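Side-chain contacts in conserved protein (Methanothermobacter thermautotrophicus, PDB 1T57), which is of unknown function but binds flavin mononucleotide and magnesium and contains a pyruvate kinase-like alpha/beta domain: residues A[26-31]-A[37-42]; A[44-49]-A[167-172]; A[144-149]-A[195-200]. One frame throughout, in Å; residues are numbered along the deposited sequence.

Interaction 1 of 3, residues A[26-31]-A[37-42]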
loop_
_atom_site.group_PDB
_atom_site.type_symbol
_atom_site.label_atom_id
_atom_site.label_comp_id
_atom_site.label_asym_id
_atom_site.label_seq_id
_atom_site.Cartn_x
_atom_site.Cartn_y
_atom_site.Cartn_z
ATOM N N CYS A 26 10.187 35.921 3.659
ATOM C CA CYS A 26 8.899 36.587 3.634
ATOM C C CYS A 26 7.742 35.610 3.852
ATOM O O CYS A 26 7.683 34.557 3.202
ATOM C CB CYS A 26 8.721 37.307 2.300
ATOM S SG CYS A 26 7.519 38.619 2.366
ATOM N N TYR A 27 6.853 35.948 4.787
ATOM C CA TYR A 27 5.666 35.144 5.073
ATOM C C TYR A 27 4.450 35.894 4.536
ATOM O O TYR A 27 4.054 36.903 5.093
ATOM C CB TYR A 27 5.481 34.922 6.581
ATOM C CG TYR A 27 6.560 34.081 7.201
ATOM C CD1 TYR A 27 7.407 34.613 8.162
ATOM C CD2 TYR A 27 6.774 32.768 6.786
ATOM C CE1 TYR A 27 8.445 33.867 8.692
ATOM C CE2 TYR A 27 7.811 32.017 7.298
ATOM C CZ TYR A 27 8.645 32.572 8.247
ATOM O OH TYR A 27 9.716 31.866 8.721
ATOM N N PHE A 28 3.868 35.424 3.441
ATOM C CA PHE A 28 2.686 36.093 2.898
ATOM C C PHE A 28 1.472 35.775 3.753
ATOM O O PHE A 28 1.215 34.625 4.087
ATOM C CB PHE A 28 2.438 35.659 1.461
ATOM C CG PHE A 28 3.592 35.931 0.544
ATOM C CD1 PHE A 28 4.244 34.878 -0.093
ATOM C CD2 PHE A 28 4.020 37.235 0.307
ATOM C CE1 PHE A 28 5.315 35.117 -0.945
ATOM C CE2 PHE A 28 5.091 37.489 -0.544
ATOM C CZ PHE A 28 5.739 36.427 -1.175
ATOM N N GLU A 29 0.754 36.824 4.121
ATOM C CA GLU A 29 -0.424 36.725 4.966
ATOM C C GLU A 29 -1.418 35.741 4.380
ATOM O O GLU A 29 -2.084 35.007 5.103
ATOM C CB GLU A 29 -1.065 38.105 5.090
ATOM C CG GLU A 29 -2.290 38.159 5.975
ATOM C CD GLU A 29 -3.141 39.387 5.690
ATOM O OE1 GLU A 29 -2.579 40.500 5.540
ATOM O OE2 GLU A 29 -4.374 39.233 5.618
ATOM N N GLU A 30 -1.514 35.746 3.060
ATOM C CA GLU A 30 -2.405 34.834 2.362
ATOM C C GLU A 30 -1.730 34.374 1.057
ATOM O O GLU A 30 -0.887 35.091 0.502
ATOM C CB GLU A 30 -3.741 35.538 2.051
ATOM C CG GLU A 30 -4.494 36.041 3.292
ATOM C CD GLU A 30 -5.183 34.932 4.078
ATOM O OE1 GLU A 30 -5.696 35.197 5.195
ATOM O OE2 GLU A 30 -5.211 33.787 3.583
ATOM N N PRO A 31 -2.093 33.168 0.556
ATOM C CA PRO A 31 -1.554 32.588 -0.682
ATOM C C PRO A 31 -2.199 33.182 -1.944
ATOM O O PRO A 31 -3.240 33.807 -1.848
ATOM C CB PRO A 31 -1.841 31.099 -0.517
ATOM C CG PRO A 31 -3.117 31.064 0.305
ATOM C CD PRO A 31 -3.069 32.268 1.208
ATOM N N GLU A 37 4.890 39.173 -7.665
ATOM C CA GLU A 37 5.897 40.207 -7.831
ATOM C C GLU A 37 6.947 40.191 -6.735
ATOM O O GLU A 37 8.150 40.297 -7.011
ATOM C CB GLU A 37 5.230 41.586 -7.916
ATOM C CG GLU A 37 5.877 42.508 -8.949
ATOM C CD GLU A 37 6.492 41.736 -10.109
ATOM O OE1 GLU A 37 7.735 41.585 -10.130
ATOM O OE2 GLU A 37 5.733 41.267 -10.987
ATOM N N ARG A 38 6.498 40.035 -5.497
ATOM C CA ARG A 38 7.422 40.004 -4.387
ATOM C C ARG A 38 8.321 38.760 -4.448
ATOM O O ARG A 38 9.529 38.865 -4.234
ATOM C CB ARG A 38 6.652 40.069 -3.065
ATOM C CG ARG A 38 7.535 40.321 -1.853
ATOM C CD ARG A 38 8.483 41.487 -2.093
ATOM N NE ARG A 38 9.444 41.657 -1.004
ATOM C CZ ARG A 38 10.613 42.284 -1.129
ATOM N NH1 ARG A 38 10.976 42.801 -2.302
ATOM N NH2 ARG A 38 11.418 42.402 -0.075
ATOM N N VAL A 39 7.761 37.590 -4.765
ATOM C CA VAL A 39 8.615 36.414 -4.825
ATOM C C VAL A 39 9.580 36.499 -6.002
ATOM O O VAL A 39 10.707 36.046 -5.896
ATOM C CB VAL A 39 7.814 35.051 -4.865
ATOM C CG1 VAL A 39 6.418 35.274 -4.435
ATOM C CG2 VAL A 39 7.913 34.376 -6.238
ATOM N N LEU A 40 9.168 37.072 -7.121
ATOM C CA LEU A 40 10.107 37.180 -8.231
ATOM C C LEU A 40 11.257 38.110 -7.843
ATOM O O LEU A 40 12.407 37.900 -8.238
ATOM C CB LEU A 40 9.402 37.708 -9.476
ATOM C CG LEU A 40 8.494 36.658 -10.106
ATOM C CD1 LEU A 40 7.429 37.327 -10.928
ATOM C CD2 LEU A 40 9.326 35.727 -10.947
ATOM N N GLU A 41 10.953 39.126 -7.039
ATOM C CA GLU A 41 11.996 40.059 -6.616
ATOM C C GLU A 41 12.923 39.388 -5.617
ATOM O O GLU A 41 14.156 39.480 -5.714
ATOM C CB GLU A 41 11.399 41.312 -5.965
ATOM C CG GLU A 41 10.324 41.993 -6.775
ATOM C CD GLU A 41 10.127 43.438 -6.374
ATOM O OE1 GLU A 41 10.171 43.731 -5.154
ATOM O OE2 GLU A 41 9.924 44.273 -7.286
ATOM N N LEU A 42 12.319 38.703 -4.657
ATOM C CA LEU A 42 13.096 38.042 -3.649
ATOM C C LEU A 42 14.026 37.004 -4.237
ATOM O O LEU A 42 15.169 36.903 -3.792
ATOM C CB LEU A 42 12.179 37.458 -2.598
ATOM C CG LEU A 42 11.525 38.558 -1.753
ATOM C CD1 LEU A 42 10.603 37.934 -0.735
ATOM C CD2 LEU A 42 12.582 39.374 -1.051
#
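L42 N donates to R38 O at 2.8 Å. R38 and L42 are one helical turn apart, and both point toward the strand with C26 and F28. The R38 side chain then runs along its own helix toward the next turn, where R38 NH1 bonds to E41 OE1 at 3.1 Å, within a salt bridge. E41 OE1 lies close to the guanidinium plane and uses its anti lone pair, but the bond is bent, with an N-H...O angle of 136°. One face of the guanidinium has L42 CD2 3.4 Å above it, near the border of the group and not over its middle.

Across the contact the packing is apolar. F28 has CG anti to its carbonyl carbon, which sends the ring out to the helix. R38 CB lies at the edge of that ring, 3.9 Å from F28 CE2, and R38 CG lies there too. The ring and guanidinium planes are 81° apart. V39 CG1 approaches the far end of the same ring obliquely, 3.5 Å from F28 CZ. Beyond F28, C26 CB meets L42 CD1 at 3.6 Å.

F28 also packs on A202 of strand 196-204. C26 pairs in an antiparallel ladder with a strand of the second subunit, so the sheet runs on across the interface. The axes of 26-28 and 37-42 run nearly antiparallel (166°) and come within 10.7 Å. This is the first half of a beta-alpha-beta crossover, in which helix 36-50 leads from strand 22-28 to strand 54-58.

Interaction 2 of 3, residues A[44-49]-A[167-172]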
loop_
_atom_site.group_PDB
_atom_site.type_symbol
_atom_site.label_atom_id
_atom_site.label_comp_id
_atom_site.label_asym_id
_atom_site.label_seq_id
_atom_site.Cartn_x
_atom_site.Cartn_y
_atom_site.Cartn_z
ATOM N N GLY A 44 15.427 37.042 -7.159
ATOM C CA GLY A 44 16.493 37.770 -7.821
ATOM C C GLY A 44 17.607 38.010 -6.831
ATOM O O GLY A 44 18.736 37.568 -7.036
ATOM N N GLU A 45 17.261 38.675 -5.729
ATOM C CA GLU A 45 18.217 39.014 -4.683
ATOM C C GLU A 45 18.958 37.798 -4.158
ATOM O O GLU A 45 20.187 37.784 -4.120
ATOM C CB GLU A 45 17.491 39.729 -3.536
ATOM C CG GLU A 45 18.359 40.631 -2.673
ATOM C CD GLU A 45 17.561 41.328 -1.580
ATOM O OE1 GLU A 45 17.942 42.454 -1.190
ATOM O OE2 GLU A 45 16.556 40.748 -1.114
ATOM N N ARG A 46 18.218 36.771 -3.754
ATOM C CA ARG A 46 18.840 35.578 -3.205
ATOM C C ARG A 46 19.719 34.895 -4.227
ATOM O O ARG A 46 20.731 34.295 -3.870
ATOM C CB ARG A 46 17.787 34.598 -2.684
ATOM C CG ARG A 46 18.370 33.315 -2.174
ATOM C CD ARG A 46 19.151 33.509 -0.893
ATOM N NE ARG A 46 18.298 33.358 0.273
ATOM C CZ ARG A 46 17.651 34.354 0.866
ATOM N NH1 ARG A 46 17.757 35.592 0.408
ATOM N NH2 ARG A 46 16.904 34.111 1.934
ATOM N N ALA A 47 19.348 34.988 -5.497
ATOM C CA ALA A 47 20.169 34.383 -6.524
ATOM C C ALA A 47 21.526 35.100 -6.581
ATOM O O ALA A 47 22.587 34.463 -6.564
ATOM C CB ALA A 47 19.473 34.451 -7.863
ATOM N N ASP A 48 21.511 36.426 -6.644
ATOM C CA ASP A 48 22.775 37.170 -6.667
ATOM C C ASP A 48 23.590 36.777 -5.438
ATOM O O ASP A 48 24.770 36.424 -5.535
ATOM C CB ASP A 48 22.507 38.673 -6.612
ATOM C CG ASP A 48 21.864 39.192 -7.875
ATOM O OD1 ASP A 48 21.312 40.318 -7.839
ATOM O OD2 ASP A 48 21.921 38.478 -8.904
ATOM N N GLN A 49 22.935 36.851 -4.281
ATOM C CA GLN A 49 23.573 36.527 -3.019
ATOM C C GLN A 49 24.302 35.199 -3.036
ATOM O O GLN A 49 25.441 35.110 -2.578
ATOM C CB GLN A 49 22.539 36.538 -1.885
ATOM C CG GLN A 49 21.944 37.922 -1.617
ATOM C CD GLN A 49 21.053 37.967 -0.386
ATOM O OE1 GLN A 49 20.384 38.970 -0.131
ATOM N NE2 GLN A 49 21.050 36.885 0.390
ATOM N N GLU A 167 22.918 23.720 -6.494
ATOM C CA GLU A 167 21.735 24.366 -5.979
ATOM C C GLU A 167 20.937 25.058 -7.062
ATOM O O GLU A 167 21.490 25.512 -8.059
ATOM C CB GLU A 167 22.106 25.359 -4.885
ATOM C CG GLU A 167 22.832 24.707 -3.735
ATOM C CD GLU A 167 22.954 25.617 -2.529
ATOM O OE1 GLU A 167 22.920 26.858 -2.693
ATOM O OE2 GLU A 167 23.096 25.086 -1.411
ATOM N N VAL A 168 19.629 25.128 -6.835
ATOM C CA VAL A 168 18.677 25.712 -7.762
ATOM C C VAL A 168 17.586 26.434 -6.970
ATOM O O VAL A 168 17.344 26.116 -5.800
ATOM C CB VAL A 168 17.991 24.596 -8.609
ATOM C CG1 VAL A 168 17.042 25.205 -9.610
ATOM C CG2 VAL A 168 19.035 23.740 -9.303
ATOM N N ILE A 169 16.929 27.403 -7.592
ATOM C CA ILE A 169 15.853 28.109 -6.906
ATOM C C ILE A 169 14.567 27.583 -7.539
ATOM O O ILE A 169 14.410 27.702 -8.749
ATOM C CB ILE A 169 15.944 29.644 -7.124
ATOM C CG1 ILE A 169 17.297 30.176 -6.601
ATOM C CG2 ILE A 169 14.770 30.334 -6.442
ATOM C CD1 ILE A 169 17.212 31.119 -5.361
ATOM N N ALA A 170 13.677 26.989 -6.736
ATOM C CA ALA A 170 12.402 26.442 -7.229
ATOM C C ALA A 170 11.260 27.397 -6.893
ATOM O O ALA A 170 11.177 27.873 -5.777
ATOM C CB ALA A 170 12.142 25.078 -6.601
ATOM N N ILE A 171 10.375 27.645 -7.857
ATOM C CA ILE A 171 9.260 28.597 -7.689
ATOM C C ILE A 171 7.871 28.020 -7.970
ATOM O O ILE A 171 7.587 27.477 -9.045
ATOM C CB ILE A 171 9.483 29.849 -8.624
ATOM C CG1 ILE A 171 10.742 30.610 -8.169
ATOM C CG2 ILE A 171 8.282 30.772 -8.618
ATOM C CD1 ILE A 171 11.457 31.455 -9.276
ATOM N N GLY A 172 6.992 28.154 -6.999
ATOM C CA GLY A 172 5.654 27.648 -7.190
ATOM C C GLY A 172 4.631 28.548 -6.543
ATOM O O GLY A 172 4.982 29.506 -5.858
#
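The backbones come nearest at A47 and I169, whose CA atoms are 7.6 Å apart. Segment 44-49 of helix 36-50 packs on strand 168-172 with no hydrogen bond between them. The contact is small and buried. I169 is the one residue of 167-172 that touches 44-49. It points toward the helix from its first bond, and CG1, anti to the carbonyl carbon (chi1 -59°), carries CD1 on to the helix surface. There I169 CD1 touches R46 CG at 4.0 Å. The same methyl of I169, CD1, is 4.4 Å from A47 N, a looser approach.

R46 offers its aliphatic part to this contact. The two side chains cross at about a right angle. R46 CG lies anti to the backbone N (chi1 177°), and the chain then bends at both chi2 and chi3. These bends set the guanidinium apart from I169, next to E199. R46 NE makes a salt bridge to E199 OE1 and R46 NH2 bonds to K24 O, so the buried charge is probably offset by E199, which also pairs with K23 and with R205 of the second subunit. The methylenes meanwhile serve the hydrophobic packing. The helix is regular here, with D48 N bonded to G44 O at 3.0 Å and Q49 N to E45 O at 2.9 Å.

Strand 168-172 lies between strands 54-58 and 180-185, and I169 packs on F55, V183 and I201 as well, while R46 shares V183 and I201. Helix 36-50 thus lies over one face of the sheet, across strands 54-58, 168-172, 180-185 and 196-204.

Interaction 3 of 3, residues A[144-149]-A[195-200]. With FMN (flavin mononucleotide), chain E.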
loop_
_atom_site.group_PDB
_atom_site.type_symbol
_atom_site.label_atom_id
_atom_site.label_comp_id
_atom_site.label_asym_id
_atom_site.label_seq_id
_atom_site.Cartn_x
_atom_site.Cartn_y
_atom_site.Cartn_z
ATOM N N GLN A 144 0.932 25.161 -0.816
ATOM C CA GLN A 144 0.760 24.397 -2.058
ATOM C C GLN A 144 2.041 24.516 -2.894
ATOM O O GLN A 144 2.547 23.533 -3.423
ATOM C CB GLN A 144 -0.422 24.943 -2.886
ATOM C CG GLN A 144 -1.808 24.780 -2.265
ATOM C CD GLN A 144 -2.273 23.343 -2.269
ATOM O OE1 GLN A 144 -1.966 22.597 -3.189
ATOM N NE2 GLN A 144 -3.026 22.952 -1.250
ATOM N N GLY A 145 2.540 25.738 -3.026
ATOM C CA GLY A 145 3.749 25.969 -3.788
ATOM C C GLY A 145 4.916 25.164 -3.221
ATOM O O GLY A 145 5.743 24.686 -3.964
ATOM N N PHE A 146 4.956 24.981 -1.906
ATOM C CA PHE A 146 6.054 24.237 -1.306
ATOM C C PHE A 146 6.078 22.861 -1.957
ATOM O O PHE A 146 7.137 22.276 -2.220
ATOM C CB PHE A 146 5.853 24.110 0.209
ATOM C CG PHE A 146 7.091 23.697 0.970
ATOM C CD1 PHE A 146 7.911 24.651 1.544
ATOM C CD2 PHE A 146 7.395 22.359 1.164
ATOM C CE1 PHE A 146 9.021 24.289 2.296
ATOM C CE2 PHE A 146 8.505 21.982 1.914
ATOM C CZ PHE A 146 9.318 22.957 2.487
ATOM N N LYS A 147 4.898 22.345 -2.252
ATOM C CA LYS A 147 4.818 21.029 -2.849
ATOM C C LYS A 147 5.173 21.090 -4.312
ATOM O O LYS A 147 5.831 20.198 -4.793
ATOM C CB LYS A 147 3.419 20.409 -2.616
ATOM C CG LYS A 147 2.512 20.213 -3.838
ATOM C CD LYS A 147 2.692 18.856 -4.465
ATOM C CE LYS A 147 1.431 18.403 -5.234
ATOM N NZ LYS A 147 1.317 18.774 -6.680
ATOM N N VAL A 148 4.799 22.156 -5.024
ATOM C CA VAL A 148 5.130 22.163 -6.450
ATOM C C VAL A 148 6.599 22.361 -6.634
ATOM O O VAL A 148 7.186 21.834 -7.577
ATOM C CB VAL A 148 4.315 23.219 -7.303
ATOM C CG1 VAL A 148 3.055 23.618 -6.594
ATOM C CG2 VAL A 148 5.161 24.379 -7.684
ATOM N N CYS A 149 7.187 23.088 -5.693
ATOM C CA CYS A 149 8.609 23.359 -5.712
ATOM C C CYS A 149 9.461 22.107 -5.780
ATOM O O CYS A 149 10.332 22.052 -6.643
ATOM C CB CYS A 149 9.017 24.218 -4.503
ATOM S SG CYS A 149 8.968 26.004 -4.844
ATOM N N LEU A 195 16.693 14.543 -2.297
ATOM C CA LEU A 195 16.379 15.937 -2.587
ATOM C C LEU A 195 16.573 16.731 -1.315
ATOM O O LEU A 195 16.098 16.339 -0.262
ATOM C CB LEU A 195 14.945 16.062 -3.079
ATOM C CG LEU A 195 14.654 17.433 -3.672
ATOM C CD1 LEU A 195 13.588 17.289 -4.763
ATOM C CD2 LEU A 195 14.233 18.400 -2.554
ATOM N N ARG A 196 17.278 17.848 -1.408
ATOM C CA ARG A 196 17.555 18.623 -0.209
ATOM C C ARG A 196 16.975 20.019 -0.277
ATOM O O ARG A 196 17.168 20.734 -1.272
ATOM C CB ARG A 196 19.084 18.713 0.060
ATOM C CG ARG A 196 19.819 17.371 0.239
ATOM C CD ARG A 196 19.190 16.548 1.408
ATOM N NE ARG A 196 19.117 17.306 2.667
ATOM C CZ ARG A 196 18.381 16.942 3.728
ATOM N NH1 ARG A 196 17.652 15.832 3.693
ATOM N NH2 ARG A 196 18.346 17.693 4.820
ATOM N N ILE A 197 16.262 20.397 0.786
ATOM C CA ILE A 197 15.684 21.713 0.855
ATOM C C ILE A 197 16.599 22.548 1.744
ATOM O O ILE A 197 16.759 22.274 2.931
ATOM C CB ILE A 197 14.243 21.648 1.392
ATOM C CG1 ILE A 197 13.374 20.923 0.356
ATOM C CG2 ILE A 197 13.714 23.059 1.668
ATOM C CD1 ILE A 197 11.911 20.862 0.692
ATOM N N HIS A 198 17.186 23.574 1.148
ATOM C CA HIS A 198 18.130 24.451 1.843
ATOM C C HIS A 198 17.583 25.750 2.486
ATOM O O HIS A 198 17.719 25.954 3.696
ATOM C CB HIS A 198 19.280 24.768 0.878
ATOM C CG HIS A 198 19.976 23.546 0.345
ATOM N ND1 HIS A 198 20.357 23.423 -0.974
ATOM C CD2 HIS A 198 20.402 22.417 0.966
ATOM C CE1 HIS A 198 20.993 22.275 -1.146
ATOM N NE2 HIS A 198 21.033 21.647 0.014
ATOM N N GLU A 199 16.955 26.616 1.690
ATOM C CA GLU A 199 16.396 27.873 2.205
ATOM C C GLU A 199 14.997 28.168 1.678
ATOM O O GLU A 199 14.663 27.841 0.536
ATOM C CB GLU A 199 17.296 29.053 1.820
ATOM C CG GLU A 199 18.635 29.088 2.504
ATOM C CD GLU A 199 19.593 30.052 1.828
ATOM O OE1 GLU A 199 19.156 31.140 1.405
ATOM O OE2 GLU A 199 20.794 29.730 1.731
ATOM N N VAL A 200 14.172 28.796 2.509
ATOM C CA VAL A 200 12.829 29.167 2.074
ATOM C C VAL A 200 12.859 30.686 1.854
ATOM O O VAL A 200 12.836 31.459 2.809
ATOM C CB VAL A 200 11.766 28.807 3.129
ATOM C CG1 VAL A 200 10.356 29.146 2.596
ATOM C CG2 VAL A 200 11.870 27.340 3.484
HETATM N N1 FMN E . -0.817 24.944 -8.015
HETATM C C2 FMN E . -1.393 24.553 -6.812
HETATM O O2 FMN E . -1.925 25.372 -6.089
HETATM N N3 FMN E . -1.265 23.292 -6.295
HETATM C C4 FMN E . -0.716 22.294 -7.058
HETATM O O4 FMN E . -0.499 21.192 -6.537
HETATM C C4A FMN E . -0.102 22.661 -8.258
HETATM N N5 FMN E . 0.510 21.702 -9.032
HETATM C C5A FMN E . 1.341 22.117 -10.046
HETATM C C6 FMN E . 1.963 21.136 -10.800
HETATM C C7 FMN E . 2.702 21.463 -11.903
HETATM C C7M FMN E . 3.271 20.326 -12.687
HETATM C C8 FMN E . 2.443 22.676 -12.530
HETATM C C8M FMN E . 3.137 23.041 -13.831
HETATM C C9 FMN E . 1.790 23.669 -11.803
HETATM C C9A FMN E . 1.315 23.436 -10.508
HETATM N N10 FMN E . 0.459 24.357 -9.886
HETATM C C10 FMN E . -0.099 24.003 -8.684
HETATM C "C1'" FMN E . 0.336 25.795 -10.340
HETATM C "C2'" FMN E . 1.587 26.540 -9.966
HETATM O "O2'" FMN E . 1.829 26.336 -8.569
HETATM C "C3'" FMN E . 1.425 28.025 -10.197
HETATM O "O3'" FMN E . 0.310 28.515 -9.515
HETATM C "C4'" FMN E . 1.603 28.628 -11.601
HETATM O "O4'" FMN E . 1.641 30.015 -11.362
HETATM C "C5'" FMN E . 0.558 28.627 -12.696
HETATM O "O5'" FMN E . 1.131 29.501 -13.643
HETATM P P FMN E . 0.485 30.787 -14.360
HETATM O O1P FMN E . 1.376 31.117 -15.507
HETATM O O2P FMN E . 0.370 32.008 -13.425
HETATM O O3P FMN E . -0.899 30.353 -14.859
#
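F146 and I197 carry this contact, with the phenyl ring and the isoleucine crossing obliquely. I197 CD1 comes up to the far end of the ring, 3.8 Å from both F146 CZ and F146 CE2. V200 meets the ring differently. Its CG2 lies at the edge, near the ring plane, 4.3 Å from F146 CE1. F146 has CG anti to the backbone N (chi1 -164°), and this brings the ring to the strand although its first bond does not point there. I197 is extended (chi2 -176°), which puts its terminal methyl forward.

Other residues of 144-149 hold the flavin. FMN N3 donates to Q144 OE1 at 3.3 Å in an almost straight bond of 172°. OE1 also accepts from R140 NE. K147 NZ donates to FMN O4 at 3.0 Å and is also salt-bridged to E151. V148 CG1 packs against FMN O2' at 3.6 Å. Residues 144-148 thus meet both the cofactor and the sheet.

I197 packs on V142 of the second subunit. Strand 196-204 has a classic beta bulge where H198 and E199 both face V183. F146 fills the layer between helix 144-158 and this part of the sheet, touching L139 of helix 131-139 and L182 of the adjoining strand 180-185.

Overall arrangement
The three contacts come from one alpha/beta fold and all reach the same mixed sheet. Interactions 1 and 2 follow each other along helix 36-50, with centres 13 Å apart. Interaction 3 uses helix 144-158, and its centre is about 15 Å from that of interaction 1 and 12 Å from that of interaction 2. Along the chain, interaction 1 closes first, while the segments of interactions 2 and 3 alternate. Interactions 2 and 3 touch directly, with C149 and V148 packing on A170 and G172. Strands 22-28 and 196-204 are neighbours, and both interactions 1 and 3 touch the second subunit. The contacts thus join the flavin-binding helix, the sheet and the subunit interface.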